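Putative phosphatase (Bacteroides thetaiotaomicron, PDB 3KYA) is a putative phosphatase of unproven function that binds zinc and probably joins an Ig-like IPT/TIG domain to a six-bladed beta-propeller. Local coordinates at residues 22-27 and 33-38; 258-263 and 337-342; 226-229 and 233-236; 112-115 and 119-122. All blocks are in the same frame, centred on the assembly; numbering follows the deposited sequence.

Contact 1. Residues 22-27 and 33-38. With ZN (zinc ion), chain B; EDO (1,2-ethanediol), chain I.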
loop_
_atom_site.group_PDB
_atom_site.type_symbol
_atom_site.label_atom_id
_atom_site.label_comp_id
_atom_site.label_asym_id
_atom_site.label_seq_id
_atom_site.Cartn_x
_atom_site.Cartn_y
_atom_site.Cartn_z
ATOM N N ASP A 22 22.020 -10.305 22.914
ATOM C CA ASP A 22 21.650 -9.432 21.821
ATOM C C ASP A 22 20.228 -9.765 21.392
ATOM O O ASP A 22 19.684 -10.792 21.773
ATOM C CB ASP A 22 22.610 -9.693 20.644
ATOM C CG ASP A 22 22.665 -8.560 19.632
ATOM O OD1 ASP A 22 21.977 -7.530 19.786
ATOM O OD2 ASP A 22 23.464 -8.692 18.673
ATOM N N PHE A 23 19.631 -8.877 20.618
ATOM C CA PHE A 23 18.320 -9.126 20.037
ATOM C C PHE A 23 18.172 -8.288 18.786
ATOM O O PHE A 23 18.862 -7.268 18.621
ATOM C CB PHE A 23 17.162 -8.878 21.033
ATOM C CG PHE A 23 17.194 -7.530 21.704
ATOM C CD1 PHE A 23 16.600 -6.431 21.117
ATOM C CD2 PHE A 23 17.806 -7.375 22.936
ATOM C CE1 PHE A 23 16.649 -5.175 21.729
ATOM C CE2 PHE A 23 17.858 -6.130 23.562
ATOM C CZ PHE A 23 17.266 -5.026 22.960
ATOM N N THR A 24 17.289 -8.735 17.895
ATOM C CA THR A 24 17.031 -8.039 16.652
ATOM C C THR A 24 15.587 -8.282 16.180
ATOM O O THR A 24 15.091 -9.410 16.268
ATOM C CB THR A 24 18.044 -8.456 15.569
ATOM O OG1 THR A 24 17.874 -7.624 14.425
ATOM C CG2 THR A 24 17.880 -9.916 15.171
ATOM N N PRO A 25 14.903 -7.223 15.710
ATOM C CA PRO A 25 15.375 -5.829 15.603
ATOM C C PRO A 25 15.489 -5.128 16.961
ATOM O O PRO A 25 15.003 -5.641 17.966
ATOM C CB PRO A 25 14.299 -5.164 14.744
ATOM C CG PRO A 25 13.045 -5.920 15.066
ATOM C CD PRO A 25 13.501 -7.360 15.270
ATOM N N LYS A 26 16.139 -3.966 16.985
ATOM C CA LYS A 26 16.329 -3.195 18.216
ATOM C C LYS A 26 15.104 -2.348 18.552
ATOM O O LYS A 26 14.936 -1.895 19.687
ATOM C CB LYS A 26 17.564 -2.285 18.087
ATOM C CG LYS A 26 18.892 -3.035 17.861
ATOM C CD LYS A 26 19.226 -3.969 19.025
ATOM C CE LYS A 26 20.633 -4.578 18.910
ATOM N NZ LYS A 26 20.769 -5.611 17.825
ATOM N N GLU A 27 14.266 -2.126 17.551
ATOM C CA GLU A 27 13.055 -1.340 17.687
ATOM C C GLU A 27 11.946 -2.000 16.878
ATOM O O GLU A 27 12.207 -2.716 15.910
ATOM C CB GLU A 27 13.272 0.098 17.188
ATOM C CG GLU A 27 13.714 0.203 15.724
ATOM C CD GLU A 27 15.182 -0.181 15.488
ATOM O OE1 GLU A 27 16.086 0.488 16.053
ATOM O OE2 GLU A 27 15.447 -1.125 14.700
ATOM N N LYS A 33 8.009 -9.803 15.051
ATOM C CA LYS A 33 8.737 -11.006 15.411
ATOM C C LYS A 33 10.111 -10.555 15.926
ATOM O O LYS A 33 10.821 -9.802 15.243
ATOM C CB LYS A 33 8.862 -11.912 14.202
ATOM C CG LYS A 33 9.315 -13.307 14.476
ATOM C CD LYS A 33 9.082 -14.200 13.244
ATOM C CE LYS A 33 7.578 -14.431 12.960
ATOM N NZ LYS A 33 7.286 -15.414 11.860
ATOM N N LEU A 34 10.477 -11.010 17.121
ATOM C CA LEU A 34 11.740 -10.651 17.766
ATOM C C LEU A 34 12.619 -11.879 17.990
ATOM O O LEU A 34 12.158 -12.914 18.494
ATOM C CB LEU A 34 11.463 -9.964 19.112
ATOM C CG LEU A 34 12.648 -9.557 19.980
ATOM C CD1 LEU A 34 13.414 -8.390 19.324
ATOM C CD2 LEU A 34 12.159 -9.186 21.381
ATOM N N LEU A 35 13.890 -11.740 17.628
ATOM C CA LEU A 35 14.893 -12.783 17.772
ATOM C C LEU A 35 15.812 -12.389 18.920
ATOM O O LEU A 35 16.423 -11.314 18.893
ATOM C CB LEU A 35 15.690 -12.942 16.466
ATOM C CG LEU A 35 16.916 -13.862 16.475
ATOM C CD1 LEU A 35 16.571 -15.277 16.929
ATOM C CD2 LEU A 35 17.631 -13.905 15.095
ATOM N N ILE A 36 15.878 -13.243 19.938
ATOM C CA ILE A 36 16.700 -13.001 21.115
ATOM C C ILE A 36 17.851 -14.003 21.161
ATOM O O ILE A 36 17.638 -15.219 21.144
ATOM C CB ILE A 36 15.866 -13.097 22.430
ATOM C CG1 ILE A 36 14.720 -12.079 22.447
ATOM C CG2 ILE A 36 16.773 -12.901 23.655
ATOM C CD1 ILE A 36 13.635 -12.397 23.506
ATOM N N TYR A 37 19.083 -13.488 21.196
ATOM C CA TYR A 37 20.285 -14.322 21.294
ATOM C C TYR A 37 20.770 -14.432 22.730
ATOM O O TYR A 37 20.663 -13.480 23.516
ATOM C CB TYR A 37 21.433 -13.720 20.475
ATOM C CG TYR A 37 21.275 -13.783 18.979
ATOM C CD1 TYR A 37 21.595 -14.940 18.290
ATOM C CD2 TYR A 37 20.827 -12.683 18.247
ATOM C CE1 TYR A 37 21.479 -15.014 16.918
ATOM C CE2 TYR A 37 20.713 -12.745 16.858
ATOM C CZ TYR A 37 21.041 -13.919 16.201
ATOM O OH TYR A 37 20.942 -14.035 14.829
ATOM N N GLY A 38 21.342 -15.575 23.068
ATOM C CA GLY A 38 21.848 -15.786 24.414
ATOM C C GLY A 38 22.402 -17.170 24.673
ATOM O O GLY A 38 22.951 -17.817 23.781
HETATM ZN ZN ZN B . 24.987 -10.286 18.657
HETATM C C1 EDO I . 13.189 -10.861 13.535
HETATM O O1 EDO I . 14.617 -10.865 13.544
HETATM C C2 EDO I . 12.688 -11.625 12.325
HETATM O O2 EDO I . 13.279 -12.925 12.260
#
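Phe-23 and Ile-36 form a non-hydrogen-bonded pair in an antiparallel hairpin and point to the same face, where Phe-23 CB lies 4.3 Å from Ile-36 CG1. The Phe-23 ring, lifted between its own backbone N and carbonyl (chi1 52°), runs on beyond the hairpin to Ile-80. Leu-34 reaches it slantwise, with CD1 4.1 Å from Phe-23 CD1; large apolar residues suit this side because it faces strand 80-84 (Ile-80, Ile-82), consistent with the interior of the Ig-like sandwich of IPT/TIG domains. Thr-24 and Leu-35 run alongside each other off the other face, with Thr-24 CG2 4.0 Å from Leu-35 CB. Beside them stand Asp-22 and Tyr-37, paired through Tyr-37 N to Asp-22 O at 2.8 Å, and here Tyr-37 packs on Asp-340 of the second subunit. After a cis peptide bond, Pro-25 sets its CD 3.6 Å from Lys-33 O. Asp-22 divides its carboxylate: OD2 binds zinc at 2.2 Å, while Phe-23 N and Lys-26 NZ reach OD1 from one side of its plane, NZ at 3.0 Å. With a cation at each oxygen, the aspartate is likely to stay ionised and to have its carboxylate fixed in rotation.

Contact 2. Residues 258-263 and 337-342. With ZN (zinc ion), chain C; EDO (1,2-ethanediol), chain D.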
loop_
_atom_site.group_PDB
_atom_site.type_symbol
_atom_site.label_atom_id
_atom_site.label_comp_id
_atom_site.label_asym_id
_atom_site.label_seq_id
_atom_site.Cartn_x
_atom_site.Cartn_y
_atom_site.Cartn_z
ATOM N N ASN A 258 -14.117 29.989 0.822
ATOM C CA ASN A 258 -15.008 31.083 0.411
ATOM C C ASN A 258 -16.268 31.274 1.265
ATOM O O ASN A 258 -16.949 32.295 1.138
ATOM C CB ASN A 258 -15.342 30.955 -1.087
ATOM C CG ASN A 258 -14.110 31.117 -1.971
ATOM O OD1 ASN A 258 -13.252 31.955 -1.702
ATOM N ND2 ASN A 258 -14.012 30.304 -3.038
ATOM N N GLY A 259 -16.603 30.271 2.073
ATOM C CA GLY A 259 -17.695 30.364 3.038
ATOM C C GLY A 259 -19.137 30.152 2.621
ATOM O O GLY A 259 -20.022 30.214 3.477
ATOM N N GLU A 260 -19.408 29.911 1.334
ATOM C CA GLU A 260 -20.789 29.692 0.914
ATOM C C GLU A 260 -21.285 28.341 1.452
ATOM O O GLU A 260 -20.487 27.494 1.874
ATOM C CB GLU A 260 -20.962 29.824 -0.616
ATOM C CG GLU A 260 -20.385 28.694 -1.485
ATOM C CD GLU A 260 -18.887 28.784 -1.730
ATOM O OE1 GLU A 260 -18.192 29.559 -1.024
ATOM O OE2 GLU A 260 -18.408 28.072 -2.654
ATOM N N LEU A 261 -22.603 28.161 1.429
ATOM C CA LEU A 261 -23.271 26.973 1.941
ATOM C C LEU A 261 -23.827 26.064 0.838
ATOM O O LEU A 261 -24.542 26.525 -0.053
ATOM C CB LEU A 261 -24.430 27.383 2.848
ATOM C CG LEU A 261 -25.201 26.251 3.549
ATOM C CD1 LEU A 261 -24.325 25.522 4.573
ATOM C CD2 LEU A 261 -26.465 26.797 4.194
ATOM N N TYR A 262 -23.494 24.778 0.918
ATOM C CA TYR A 262 -24.032 23.772 0.018
ATOM C C TYR A 262 -24.963 22.844 0.791
ATOM O O TYR A 262 -24.613 22.369 1.877
ATOM C CB TYR A 262 -22.899 23.000 -0.668
ATOM C CG TYR A 262 -22.100 23.887 -1.598
ATOM C CD1 TYR A 262 -22.563 24.191 -2.881
ATOM C CD2 TYR A 262 -20.909 24.473 -1.178
ATOM C CE1 TYR A 262 -21.846 25.030 -3.714
ATOM C CE2 TYR A 262 -20.185 25.300 -2.008
ATOM C CZ TYR A 262 -20.656 25.586 -3.272
ATOM O OH TYR A 262 -19.939 26.430 -4.082
ATOM N N PHE A 263 -26.185 22.657 0.286
ATOM C CA PHE A 263 -27.122 21.709 0.892
ATOM C C PHE A 263 -27.896 20.989 -0.228
ATOM O O PHE A 263 -27.978 21.495 -1.357
ATOM C CB PHE A 263 -28.041 22.379 1.920
ATOM C CG PHE A 263 -28.994 23.380 1.334
ATOM C CD1 PHE A 263 -28.586 24.675 1.073
ATOM C CD2 PHE A 263 -30.309 23.029 1.085
ATOM C CE1 PHE A 263 -29.469 25.598 0.536
ATOM C CE2 PHE A 263 -31.204 23.944 0.526
ATOM C CZ PHE A 263 -30.784 25.226 0.259
ATOM N N SER A 337 -16.332 15.839 -6.964
ATOM C CA SER A 337 -16.649 17.063 -7.678
ATOM C C SER A 337 -15.499 18.079 -7.578
ATOM O O SER A 337 -15.028 18.375 -6.472
ATOM C CB SER A 337 -17.947 17.636 -7.092
ATOM O OG SER A 337 -18.290 18.884 -7.645
ATOM N N ASP A 338 -15.048 18.602 -8.718
ATOM C CA ASP A 338 -14.016 19.645 -8.746
ATOM C C ASP A 338 -14.636 21.032 -8.501
ATOM O O ASP A 338 -15.791 21.274 -8.850
ATOM C CB ASP A 338 -13.257 19.635 -10.069
ATOM C CG ASP A 338 -12.330 18.446 -10.193
ATOM O OD1 ASP A 338 -11.356 18.379 -9.406
ATOM O OD2 ASP A 338 -12.566 17.581 -11.067
ATOM N N TYR A 339 -13.864 21.927 -7.889
ATOM C CA TYR A 339 -14.332 23.283 -7.578
ATOM C C TYR A 339 -13.741 24.305 -8.527
ATOM O O TYR A 339 -12.529 24.429 -8.624
ATOM C CB TYR A 339 -13.922 23.636 -6.155
ATOM C CG TYR A 339 -14.525 24.915 -5.596
ATOM C CD1 TYR A 339 -15.842 24.936 -5.144
ATOM C CD2 TYR A 339 -13.758 26.077 -5.461
ATOM C CE1 TYR A 339 -16.404 26.102 -4.572
ATOM C CE2 TYR A 339 -14.307 27.247 -4.898
ATOM C CZ TYR A 339 -15.627 27.243 -4.457
ATOM O OH TYR A 339 -16.187 28.374 -3.891
ATOM N N ASP A 340 -14.597 25.037 -9.234
ATOM C CA ASP A 340 -14.142 26.100 -10.132
ATOM C C ASP A 340 -13.867 27.306 -9.247
ATOM O O ASP A 340 -14.798 27.913 -8.715
ATOM C CB ASP A 340 -15.185 26.426 -11.203
ATOM C CG ASP A 340 -14.720 27.507 -12.166
ATOM O OD1 ASP A 340 -14.007 28.437 -11.729
ATOM O OD2 ASP A 340 -15.070 27.449 -13.374
ATOM N N GLU A 341 -12.590 27.647 -9.103
ATOM C CA GLU A 341 -12.169 28.733 -8.214
ATOM C C GLU A 341 -12.531 30.145 -8.670
ATOM O O GLU A 341 -12.531 31.058 -7.849
ATOM C CB GLU A 341 -10.668 28.636 -7.932
ATOM C CG GLU A 341 -10.357 27.414 -7.082
ATOM C CD GLU A 341 -9.003 27.473 -6.409
ATOM O OE1 GLU A 341 -7.986 27.659 -7.111
ATOM O OE2 GLU A 341 -8.966 27.300 -5.176
ATOM N N ILE A 342 -12.843 30.322 -9.948
ATOM C CA ILE A 342 -13.247 31.632 -10.468
ATOM C C ILE A 342 -14.752 31.831 -10.230
ATOM O O ILE A 342 -15.159 32.842 -9.667
ATOM C CB ILE A 342 -12.869 31.801 -11.956
ATOM C CG1 ILE A 342 -11.370 31.563 -12.166
ATOM C CG2 ILE A 342 -13.235 33.188 -12.456
ATOM C CD1 ILE A 342 -10.474 32.472 -11.356
HETATM ZN ZN ZN C . -14.138 28.813 -14.583
HETATM C C1 EDO D . -8.638 15.982 -12.043
HETATM O O1 EDO D . -8.864 17.339 -11.659
HETATM C C2 EDO D . -9.618 15.080 -11.319
HETATM O O2 EDO D . -10.961 15.534 -11.500
HETATM O O HOH W 1 -12.016 30.461 -4.922
HETATM O O HOH W 2 -14.677 27.991 -16.406
#
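Tyr-339 pushes its phenol between Asn-258 and Glu-260, and its hydroxyl is used both ways. It donates to Glu-260 OE2 over 2.6 Å, meeting that oxygen on the syn side, and accepts a nearly straight bond (171°) from Asn-258 ND2, 3.0 Å from Tyr-339 OH and in the plane of the amide. Both partners lie at the edge of the tyrosine ring. Glu-260 OE2 takes a second proton donor on its anti lone pair: Tyr-262 OH, at 2.7 Å, which also has a weak hydrogen bond with Arg-273 NE. A carboxylate suits this buried spot, since one oxygen can serve two phenols, and the bend at chi2 (-80°) folds the glutamate back to meet them; Arg-273 adds a weak, long ion pair that would help to hold the negative charge. The two strands belong to separate four-stranded sheets, 261-265 in one and 333-340 in the next, so the phenol bridges successive blades of what the strand order indicates is a beta-propeller. Tyr-339 also stacks on His-255 and meets Phe-346 edge-to-face. The other hydrogen of Asn-258 ND2 goes to a water 2.7 Å away, which in turn donates to Glu-341 O; a short amide can thus reach both the phenol and the water. At the end of strand 333-340, Asp-340 makes an Asx turn, OD1 accepting from Ile-342 N at 2.8 Å and also from Lys-343 N, while Asp-340 OD2 binds zinc at 2.0 Å and water 2 occupies another place on the metal.

Contact 3. Residues 226-229 and 233-236. With EDO (1,2-ethanediol), chain N; EDO (1,2-ethanediol), chain M.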
loop_
_atom_site.group_PDB
_atom_site.type_symbol
_atom_site.label_atom_id
_atom_site.label_comp_id
_atom_site.label_asym_id
_atom_site.label_seq_id
_atom_site.Cartn_x
_atom_site.Cartn_y
_atom_site.Cartn_z
ATOM N N ILE A 226 -28.321 28.983 14.029
ATOM C CA ILE A 226 -28.388 29.245 15.478
ATOM C C ILE A 226 -27.236 30.145 15.915
ATOM O O ILE A 226 -26.076 29.802 15.741
ATOM C CB ILE A 226 -28.315 27.937 16.291
ATOM C CG1 ILE A 226 -29.386 26.951 15.824
ATOM C CG2 ILE A 226 -28.455 28.223 17.800
ATOM C CD1 ILE A 226 -29.337 25.591 16.500
ATOM N N LYS A 227 -27.561 31.291 16.505
ATOM C CA LYS A 227 -26.555 32.280 16.877
ATOM C C LYS A 227 -25.966 32.050 18.268
ATOM O O LYS A 227 -26.690 31.844 19.254
ATOM C CB LYS A 227 -27.163 33.679 16.815
ATOM C CG LYS A 227 -26.158 34.815 16.951
ATOM C CD LYS A 227 -26.849 36.162 16.827
ATOM C CE LYS A 227 -25.849 37.286 16.774
ATOM N NZ LYS A 227 -26.558 38.585 16.748
ATOM N N ARG A 228 -24.643 32.110 18.333
ATOM C CA ARG A 228 -23.911 31.955 19.571
ATOM C C ARG A 228 -24.336 33.046 20.563
ATOM O O ARG A 228 -24.509 34.219 20.192
ATOM C CB ARG A 228 -22.403 32.020 19.279
ATOM C CG ARG A 228 -21.484 31.585 20.430
ATOM C CD ARG A 228 -20.000 31.732 20.049
ATOM N NE ARG A 228 -19.535 30.823 18.983
ATOM C CZ ARG A 228 -18.999 29.613 19.177
ATOM N NH1 ARG A 228 -18.879 29.091 20.400
ATOM N NH2 ARG A 228 -18.604 28.900 18.133
ATOM N N ASN A 229 -24.521 32.646 21.819
ATOM C CA ASN A 229 -24.884 33.572 22.885
ATOM C C ASN A 229 -23.702 34.473 23.243
ATOM O O ASN A 229 -22.549 34.176 22.892
ATOM C CB ASN A 229 -25.332 32.815 24.141
ATOM C CG ASN A 229 -26.625 32.034 23.937
ATOM O OD1 ASN A 229 -27.586 32.533 23.333
ATOM N ND2 ASN A 229 -26.663 30.814 24.455
ATOM N N THR A 233 -21.822 30.319 24.387
ATOM C CA THR A 233 -22.540 29.046 24.303
ATOM C C THR A 233 -23.568 28.965 23.172
ATOM O O THR A 233 -23.976 29.976 22.601
ATOM C CB THR A 233 -23.318 28.777 25.624
ATOM O OG1 THR A 233 -24.307 29.812 25.831
ATOM C CG2 THR A 233 -22.364 28.710 26.813
ATOM N N PHE A 234 -23.969 27.741 22.847
ATOM C CA PHE A 234 -25.107 27.509 21.957
ATOM C C PHE A 234 -26.119 26.749 22.819
ATOM O O PHE A 234 -25.858 25.594 23.196
ATOM C CB PHE A 234 -24.780 26.659 20.726
ATOM C CG PHE A 234 -23.851 27.308 19.736
ATOM C CD1 PHE A 234 -24.336 28.192 18.772
ATOM C CD2 PHE A 234 -22.493 27.012 19.750
ATOM C CE1 PHE A 234 -23.474 28.793 17.856
ATOM C CE2 PHE A 234 -21.632 27.590 18.831
ATOM C CZ PHE A 234 -22.126 28.488 17.877
ATOM N N ASP A 235 -27.245 27.374 23.165
ATOM C CA ASP A 235 -28.260 26.690 23.975
ATOM C C ASP A 235 -29.685 27.215 23.702
ATOM O O ASP A 235 -29.926 27.859 22.687
ATOM C CB ASP A 235 -27.879 26.710 25.475
ATOM C CG ASP A 235 -27.799 28.112 26.069
ATOM O OD1 ASP A 235 -28.456 29.050 25.561
ATOM O OD2 ASP A 235 -27.098 28.261 27.096
ATOM N N ASP A 236 -30.627 26.941 24.598
ATOM C CA ASP A 236 -32.017 27.342 24.362
ATOM C C ASP A 236 -32.245 28.868 24.448
ATOM O O ASP A 236 -33.331 29.345 24.134
ATOM C CB ASP A 236 -32.977 26.535 25.258
ATOM C CG ASP A 236 -33.044 25.050 24.863
ATOM O OD1 ASP A 236 -32.847 24.709 23.676
ATOM O OD2 ASP A 236 -33.303 24.208 25.742
HETATM C C1 EDO N . -20.042 37.741 20.167
HETATM O O1 EDO N . -19.120 37.218 21.124
HETATM C C2 EDO N . -21.161 36.745 19.927
HETATM O O2 EDO N . -20.818 35.454 20.464
HETATM C C1 EDO M . -31.818 26.140 20.170
HETATM O O1 EDO M . -32.190 25.022 20.999
HETATM C C2 EDO M . -32.705 27.361 20.419
HETATM O O2 EDO M . -34.084 26.959 20.341
#
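Asn-229 ND2 gives its two hydrogens to the facing segment: one to Asp-235 OD1 at 2.7 Å, the other to Thr-233 OG1 at 2.9 Å. The threonine bond is almost straight (178°) and lies in the amide plane, whereas the aspartate oxygen is approached from well above its carboxylate plane. Thr-233 OG1 also bonds to Asp-231 OD1, and Asn-229 N donates to Thr-233 O at 2.8 Å, so that asparagine closes the turn with backbone and side chain together. A second layer forms where Phe-234 brings its rim to the flat side of Arg-228. Phe-234 CE2 sits over the centre of the guanidinium, 3.3 Å from Arg-228 CZ, with the planes 60° apart; the bend at chi3 (-67°) swings the group across the ring, and Arg-228 CG lies over the ring face, toward its rim. The guanidinium is held in turn by a salt bridge to Asp-147 and by the carbonyls of Gly-232 and Ala-204. A leucine in its place would probably leave Asp-147 without its cation and the edge of Phe-234 without that flat cover. At CD1, the ring carbon across from CE2, Phe-234 is met by Ile-226 CG2 at 4.2 Å. The turn links strands 220-227 and 240-246 of one four-stranded sheet, probably a propeller blade, and Phe-234 touches Met-207 of strand 206-211 and Leu-178 of strand 173-178 in the preceding sheet.

Contact 4. Residues 112-115 and 119-122. With EDO (1,2-ethanediol), chain J.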
loop_
_atom_site.group_PDB
_atom_site.type_symbol
_atom_site.label_atom_id
_atom_site.label_comp_id
_atom_site.label_asym_id
_atom_site.label_seq_id
_atom_site.Cartn_x
_atom_site.Cartn_y
_atom_site.Cartn_z
ATOM N N GLY A 112 -20.461 6.305 27.169
ATOM C CA GLY A 112 -21.593 5.511 26.716
ATOM C C GLY A 112 -21.357 4.049 27.056
ATOM O O GLY A 112 -20.221 3.630 27.311
ATOM N N TYR A 113 -22.442 3.285 27.110
ATOM C CA TYR A 113 -22.376 1.850 27.357
ATOM C C TYR A 113 -23.685 1.189 26.975
ATOM O O TYR A 113 -24.717 1.848 26.802
ATOM C CB TYR A 113 -22.044 1.519 28.814
ATOM C CG TYR A 113 -23.138 1.817 29.813
ATOM C CD1 TYR A 113 -23.338 3.110 30.294
ATOM C CD2 TYR A 113 -23.949 0.805 30.304
ATOM C CE1 TYR A 113 -24.336 3.385 31.228
ATOM C CE2 TYR A 113 -24.944 1.066 31.239
ATOM C CZ TYR A 113 -25.135 2.358 31.694
ATOM O OH TYR A 113 -26.115 2.624 32.620
ATOM N N ARG A 114 -23.623 -0.127 26.845
ATOM C CA ARG A 114 -24.774 -0.918 26.498
ATOM C C ARG A 114 -24.713 -2.151 27.386
ATOM O O ARG A 114 -23.788 -2.969 27.231
ATOM C CB ARG A 114 -24.712 -1.270 25.005
ATOM C CG ARG A 114 -25.866 -2.046 24.474
ATOM C CD ARG A 114 -25.601 -2.504 23.033
ATOM N NE ARG A 114 -26.579 -3.496 22.597
ATOM C CZ ARG A 114 -27.412 -3.388 21.569
ATOM N NH1 ARG A 114 -27.395 -2.334 20.760
ATOM N NH2 ARG A 114 -28.246 -4.392 21.306
ATOM N N ASN A 115 -25.660 -2.277 28.326
ATOM C CA ASN A 115 -25.677 -3.433 29.238
ATOM C C ASN A 115 -26.262 -4.673 28.542
ATOM O O ASN A 115 -26.662 -4.602 27.379
ATOM C CB ASN A 115 -26.369 -3.091 30.590
ATOM C CG ASN A 115 -27.862 -2.771 30.458
ATOM O OD1 ASN A 115 -28.553 -3.285 29.583
ATOM N ND2 ASN A 115 -28.361 -1.935 31.364
ATOM N N ASP A 119 -30.957 -1.923 28.213
ATOM C CA ASP A 119 -32.037 -1.110 28.802
ATOM C C ASP A 119 -31.561 0.119 29.576
ATOM O O ASP A 119 -32.340 0.707 30.316
ATOM C CB ASP A 119 -32.977 -1.987 29.667
ATOM C CG ASP A 119 -32.316 -2.536 30.930
ATOM O OD1 ASP A 119 -31.227 -2.070 31.323
ATOM O OD2 ASP A 119 -32.912 -3.453 31.545
ATOM N N GLN A 120 -30.298 0.509 29.391
ATOM C CA GLN A 120 -29.733 1.678 30.057
ATOM C C GLN A 120 -30.377 3.003 29.631
ATOM O O GLN A 120 -30.333 3.972 30.392
ATOM C CB GLN A 120 -28.202 1.764 29.864
ATOM C CG GLN A 120 -27.722 1.950 28.426
ATOM C CD GLN A 120 -28.047 0.775 27.542
ATOM O OE1 GLN A 120 -28.007 -0.374 27.986
ATOM N NE2 GLN A 120 -28.364 1.048 26.277
ATOM N N GLY A 121 -30.934 3.051 28.422
ATOM C CA GLY A 121 -31.617 4.246 27.919
ATOM C C GLY A 121 -30.684 5.429 27.692
ATOM O O GLY A 121 -29.532 5.257 27.281
ATOM N N TRP A 122 -31.201 6.626 27.969
ATOM C CA TRP A 122 -30.462 7.885 27.821
ATOM C C TRP A 122 -30.359 8.579 29.167
ATOM O O TRP A 122 -31.338 8.649 29.931
ATOM C CB TRP A 122 -31.158 8.818 26.817
ATOM C CG TRP A 122 -31.152 8.317 25.389
ATOM C CD1 TRP A 122 -31.717 7.157 24.921
ATOM C CD2 TRP A 122 -30.602 8.979 24.238
ATOM N NE1 TRP A 122 -31.517 7.044 23.565
ATOM C CE2 TRP A 122 -30.835 8.148 23.124
ATOM C CE3 TRP A 122 -29.918 10.184 24.045
ATOM C CZ2 TRP A 122 -30.427 8.489 21.840
ATOM C CZ3 TRP A 122 -29.513 10.515 22.774
ATOM C CH2 TRP A 122 -29.765 9.670 21.686
HETATM C C1 EDO J . -16.351 5.114 30.470
HETATM O O1 EDO J . -14.919 5.163 30.499
HETATM C C2 EDO J . -16.816 4.305 29.259
HETATM O O2 EDO J . -18.102 3.713 29.506
#
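Asn-115 meets Asp-119 and Gln-120 through three hydrogen bonds, which carry the polar half of this contact. Its side chain works at both ends: Asn-115 OD1 accepts from Asp-119 N at 3.1 Å, while Asn-115 ND2 donates to Asp-119 OD1 at 2.9 Å, nearly in the amide plane, with the carboxylate turned almost perpendicular to the amide (85°). An asparagine suits the place because one small flat group offers both an acceptor and a donor. The third bond runs from its backbone, Asn-115 N to Gln-120 OE1 at 3.0 Å, with the donor well above the plane of the glutamine amide. Replacing Asn-115 by an alanine would probably leave Asp-119 N and OD1 without these mates and let the turn between the segments move more freely. The apolar half is a CH-pi contact: Gln-120 CG stands over one face of the Tyr-113 ring, 4.3 Å from its centroid, and Gln-120 CB lies 3.6 Å from Tyr-113 OH. Gln-120, bent at chi2 (-65°), presents its methylenes to the ring and still carries its amide back to Asn-115; its NE2 goes to Asp-118. This is a compact surface loop, stitched by two side-chain-to-backbone bonds and one between side chains, on the link between strand 105-110, which joins the last blade of the apparent propeller, and strand 125-126 in the next sheet.

Contact 1 lies in the IPT/TIG domain, contacts 2, 3 and 4 in the propeller-like part that follows it. Within one chain the centres of contacts 1 and 2 are 54 Å apart, yet Leu-35 and Tyr-37 of one copy pack on Asp-338 and Asp-340 of the second subunit. Contacts 2 and 3 are the nearest pair, about 10 Å between closest atoms. Zinc is bound in contacts 1 and 2; in contact 3 the side chain of Thr-233 is about 6 Å from that of His-153, and that of Lys-227 about 3 Å from that of Glu-205, both zinc-binding residues. The touching residues of contact 4 lie away from the zinc sites, although its Trp-122 stacks on His-161, another zinc-binding residue.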